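PDB 3GWB: peptidase M16 inactive domain family protein, which is of uncertain function, being a member of the M16 metallopeptidase family that carries the inactive domain and is only tentatively assigned hydrolase activity. Local coordinates for residues A[332-335]-A[336-340]; A[402-405]-A[406-410]. All coordinates share one frame; numbering follows the deposited sequence.

Contact 1: residues A[332-335]-A[336-340]; sequences DVFA and EYLKN
L338 lies over one face of the F334 ring, one helical turn further along helix 323-340, and the pair illustrates how an i to i+4 spacing lets an aromatic and a branched aliphatic side chain share one flank. The branch atom CG of L338 stands 4.3 Å from the centroid of the F334 ring, 20° off the ring normal, a CH-pi contact shifted toward the rim. From there CD1 of L338 reaches the far end of the ring and comes within 3.5 Å of CZ of F334. The two first torsions differ: CG of F334 is anti to its own N (chi1 179°), whereas CG of L338 is anti to its carbonyl carbon (chi1 -69°), which leans the leucine back over the ring. The backbone bond from L338 N to F334 O, 3.1 Å, joins the same two residues. At the exposed end of the helix, ND2 of N340 donates to the syn side of OE2 of E336, a bond that is very short as modelled, at 2.5 Å. Beyond the segments the F334 ring packs on L276 and M413, while Y337 faces helices 266-277 and 284-292. With an alanine at F334, L338 would probably lose the surface under its CG and CD1, leaving a gap against L276 and M413. The chemistry is thus divided by side: apolar contact faces the neighbouring helices, and polar side chains occupy the helix end.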
loop_
_atom_site.group_PDB
_atom_site.type_symbol
_atom_site.label_atom_id
_atom_site.label_comp_id
_atom_site.label_asym_id
_atom_site.label_seq_id
_atom_site.Cartn_x
_atom_site.Cartn_y
_atom_site.Cartn_z
ATOM N N ASP A 332 20.473 -21.687 16.576
ATOM C CA ASP A 332 20.348 -22.551 17.749
ATOM C C ASP A 332 18.882 -22.705 18.118
ATOM O O ASP A 332 18.433 -23.799 18.447
ATOM C CB ASP A 332 21.104 -21.973 18.953
ATOM C CG ASP A 332 22.589 -21.810 18.691
ATOM O OD1 ASP A 332 23.214 -22.765 18.180
ATOM O OD2 ASP A 332 23.134 -20.728 19.010
ATOM N N VAL A 333 18.140 -21.603 18.079
ATOM C CA VAL A 333 16.718 -21.647 18.390
ATOM C C VAL A 333 16.011 -22.557 17.393
ATOM O O VAL A 333 15.109 -23.313 17.754
ATOM C CB VAL A 333 16.086 -20.247 18.310
ATOM C CG1 VAL A 333 14.574 -20.356 18.383
ATOM C CG2 VAL A 333 16.612 -19.378 19.443
ATOM N N PHE A 334 16.418 -22.474 16.134
ATOM C CA PHE A 334 15.819 -23.295 15.092
ATOM C C PHE A 334 16.153 -24.767 15.327
ATOM O O PHE A 334 15.277 -25.631 15.259
ATOM C CB PHE A 334 16.344 -22.871 13.722
ATOM C CG PHE A 334 15.795 -23.678 12.589
ATOM C CD1 PHE A 334 14.435 -23.673 12.317
ATOM C CD2 PHE A 334 16.639 -24.435 11.781
ATOM C CE1 PHE A 334 13.914 -24.411 11.259
ATOM C CE2 PHE A 334 16.129 -25.179 10.718
ATOM C CZ PHE A 334 14.763 -25.164 10.457
ATOM N N ALA A 335 17.427 -25.046 15.583
ATOM C CA ALA A 335 17.868 -26.416 15.823
ATOM C C ALA A 335 17.117 -26.995 17.011
ATOM O O ALA A 335 16.605 -28.111 16.949
ATOM C CB ALA A 335 19.364 -26.443 16.086
ATOM N N GLU A 336 17.056 -26.214 18.087
ATOM C CA GLU A 336 16.378 -26.602 19.316
ATOM C C GLU A 336 14.898 -26.887 19.069
ATOM O O GLU A 336 14.343 -27.821 19.638
ATOM C CB GLU A 336 16.554 -25.492 20.362
ATOM C CG GLU A 336 15.609 -25.541 21.559
ATOM C CD GLU A 336 15.639 -26.864 22.301
ATOM O OE1 GLU A 336 16.746 -27.393 22.556
ATOM O OE2 GLU A 336 14.544 -27.366 22.641
ATOM N N TYR A 337 14.264 -26.091 18.215
ATOM C CA TYR A 337 12.851 -26.297 17.907
ATOM C C TYR A 337 12.615 -27.616 17.161
ATOM O O TYR A 337 11.695 -28.362 17.494
ATOM C CB TYR A 337 12.307 -25.144 17.059
ATOM C CG TYR A 337 10.809 -25.208 16.855
ATOM C CD1 TYR A 337 9.936 -25.051 17.931
ATOM C CD2 TYR A 337 10.262 -25.435 15.592
ATOM C CE1 TYR A 337 8.552 -25.116 17.756
ATOM C CE2 TYR A 337 8.871 -25.503 15.404
ATOM C CZ TYR A 337 8.024 -25.342 16.494
ATOM O OH TYR A 337 6.645 -25.405 16.328
ATOM N N LEU A 338 13.428 -27.895 16.143
ATOM C CA LEU A 338 13.269 -29.132 15.375
ATOM C C LEU A 338 13.587 -30.341 16.238
ATOM O O LEU A 338 12.989 -31.409 16.080
ATOM C CB LEU A 338 14.189 -29.142 14.152
ATOM C CG LEU A 338 13.877 -28.169 13.014
ATOM C CD1 LEU A 338 14.848 -28.417 11.861
ATOM C CD2 LEU A 338 12.439 -28.368 12.544
ATOM N N LYS A 339 14.531 -30.158 17.153
ATOM C CA LYS A 339 14.962 -31.215 18.054
ATOM C C LYS A 339 13.910 -31.628 19.080
ATOM O O LYS A 339 13.615 -32.812 19.225
ATOM C CB LYS A 339 16.237 -30.783 18.781
ATOM C CG LYS A 339 16.774 -31.806 19.772
ATOM C CD LYS A 339 18.013 -31.278 20.485
ATOM C CE LYS A 339 18.532 -32.265 21.520
ATOM N NZ LYS A 339 18.950 -33.556 20.903
ATOM N N ASN A 340 13.336 -30.661 19.792
ATOM C CA ASN A 340 12.358 -30.989 20.822
ATOM C C ASN A 340 10.904 -30.738 20.481
ATOM O O ASN A 340 10.012 -31.211 21.182
ATOM C CB ASN A 340 12.708 -30.262 22.118
ATOM C CG ASN A 340 14.007 -30.751 22.710
ATOM O OD1 ASN A 340 14.260 -31.953 22.747
ATOM N ND2 ASN A 340 14.838 -29.827 23.181
#

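Contact 2: residues A[402-405]-A[406-410]; sequences AAMN and KHLNV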
loop_
_atom_site.group_PDB
_atom_site.type_symbol
_atom_site.label_atom_id
_atom_site.label_comp_id
_atom_site.label_asym_id
_atom_site.label_seq_id
_atom_site.Cartn_x
_atom_site.Cartn_y
_atom_site.Cartn_z
ATOM N N ALA A 402 7.246 -34.126 14.094
ATOM C CA ALA A 402 7.601 -35.050 13.027
ATOM C C ALA A 402 7.555 -34.369 11.669
ATOM O O ALA A 402 8.482 -34.512 10.867
ATOM C CB ALA A 402 6.669 -36.249 13.033
ATOM N N ALA A 403 6.478 -33.630 11.418
ATOM C CA ALA A 403 6.298 -32.934 10.150
ATOM C C ALA A 403 7.409 -31.927 9.881
ATOM O O ALA A 403 7.977 -31.908 8.795
ATOM C CB ALA A 403 4.937 -32.232 10.125
HETATM N N MSE A 404 7.718 -31.093 10.868
HETATM C CA MSE A 404 8.767 -30.094 10.701
HETATM C C MSE A 404 10.109 -30.765 10.413
HETATM O O MSE A 404 10.890 -30.277 9.594
HETATM C CB MSE A 404 8.879 -29.214 11.949
HETATM C CG MSE A 404 7.658 -28.307 12.201
HETATM SE SE MSE A 404 7.371 -27.017 10.944
HETATM C CE MSE A 404 8.513 -25.803 11.453
ATOM N N ASN A 405 10.372 -31.885 11.086
ATOM C CA ASN A 405 11.616 -32.618 10.877
ATOM C C ASN A 405 11.622 -33.345 9.534
ATOM O O ASN A 405 12.682 -33.609 8.962
ATOM C CB ASN A 405 11.842 -33.629 12.006
ATOM C CG ASN A 405 12.501 -33.010 13.223
ATOM O OD1 ASN A 405 11.927 -32.984 14.312
ATOM N ND2 ASN A 405 13.720 -32.510 13.046
ATOM N N LYS A 406 10.439 -33.667 9.027
ATOM C CA LYS A 406 10.336 -34.370 7.755
ATOM C C LYS A 406 10.571 -33.447 6.560
ATOM O O LYS A 406 10.933 -33.902 5.476
ATOM C CB LYS A 406 8.958 -35.027 7.634
ATOM C CG LYS A 406 8.735 -35.814 6.350
ATOM C CD LYS A 406 7.308 -36.351 6.308
ATOM C CE LYS A 406 7.032 -37.116 5.032
ATOM N NZ LYS A 406 5.599 -37.527 4.938
ATOM N N HIS A 407 10.389 -32.148 6.760
ATOM C CA HIS A 407 10.553 -31.201 5.668
ATOM C C HIS A 407 11.694 -30.205 5.836
ATOM O O HIS A 407 12.062 -29.517 4.883
ATOM C CB HIS A 407 9.236 -30.457 5.455
ATOM C CG HIS A 407 8.111 -31.348 5.023
ATOM N ND1 HIS A 407 8.034 -31.880 3.757
ATOM C CD2 HIS A 407 7.046 -31.833 5.703
ATOM C CE1 HIS A 407 6.969 -32.661 3.672
ATOM N NE2 HIS A 407 6.354 -32.648 4.842
ATOM N N LEU A 408 12.261 -30.132 7.035
ATOM C CA LEU A 408 13.352 -29.200 7.299
ATOM C C LEU A 408 14.526 -29.880 7.982
ATOM O O LEU A 408 14.349 -30.831 8.732
ATOM C CB LEU A 408 12.862 -28.056 8.182
ATOM C CG LEU A 408 11.754 -27.171 7.616
ATOM C CD1 LEU A 408 11.300 -26.194 8.691
ATOM C CD2 LEU A 408 12.264 -26.436 6.379
ATOM N N ASN A 409 15.725 -29.368 7.729
ATOM C CA ASN A 409 16.938 -29.920 8.313
ATOM C C ASN A 409 17.915 -28.780 8.544
ATOM O O ASN A 409 18.130 -27.949 7.661
ATOM C CB ASN A 409 17.545 -30.955 7.361
ATOM C CG ASN A 409 18.741 -31.674 7.956
ATOM O OD1 ASN A 409 19.749 -31.054 8.309
ATOM N ND2 ASN A 409 18.637 -32.996 8.063
ATOM N N VAL A 410 18.508 -28.736 9.730
ATOM C CA VAL A 410 19.454 -27.676 10.057
ATOM C C VAL A 410 20.690 -27.653 9.156
ATOM O O VAL A 410 21.309 -26.604 8.981
ATOM C CB VAL A 410 19.919 -27.776 11.531
ATOM C CG1 VAL A 410 18.730 -27.595 12.458
ATOM C CG2 VAL A 410 20.596 -29.116 11.780
#
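The C-terminal end of helix 397-407, where the chain leaves helical geometry at L408 and runs on toward strand 414-419, is the element built here, a worked example of how a last turn closes. The backbone bonds here are bent or weak. K406 N donates to A402 O at 2.8 Å, with a weak second bond to A403 O. H407 N, by contrast, has only weak bonds within these segments, to A403 O at 3.2 Å and to M404 O at 3.4 Å. The last bond, from L408 N to M404 O, is 2.9 Å long, although L408 has already swung to an extended backbone (psi 150°).

On the buried side, selenomethionine M404 and L408 lie alongside each other and point the same way. Their touching atoms are the terminal methyl CE of M404 and CD1 of L408, 3.9 Å apart. M404 arrives there through a folded chain, bent at both chi2 (-65°) and chi3 (-81°), and the same side chain packs on Y337 and L338 of helix 323-340. CB of L408 also sits 3.3 Å from M404 O, close beside the carbonyl that its own N-H engages.

The H407 side chain is held separately. Its CD2 approaches A403 O obliquely at 3.2 Å, while NE2 is hydrogen-bonded to D265, which also has a long, weak ion pair with NZ of K406. That carboxylate would probably favour a positively charged imidazole. The chemistry implies a helix end in which bent and weak backbone bonds occur together with two side-chain contacts, one apolar, of M404 with L408 and with Y337 and L338, the other polar, of H407 with D265.

The two contacts belong to different helices, 323-340 and 397-407, whose centres of contact lie about 10 Å apart and which touch directly: CD2 of L338 comes to 3.7 Å from CB of M404, and CG1 of V410 to 3.7 Å from CA of A335. Both are partly buried, with apolar residues turned inward and polar ones near the surface. Contact 1 relies on an aromatic face and regular i to i+4 helical bonds, its polar pair closing within the segment. Contact 2, at a helix end, has weaker backbone bonds and the bent selenomethionine chain of M404 instead of a ring, and its polar side chain reaches out to D265. Both also abut helix 266-277.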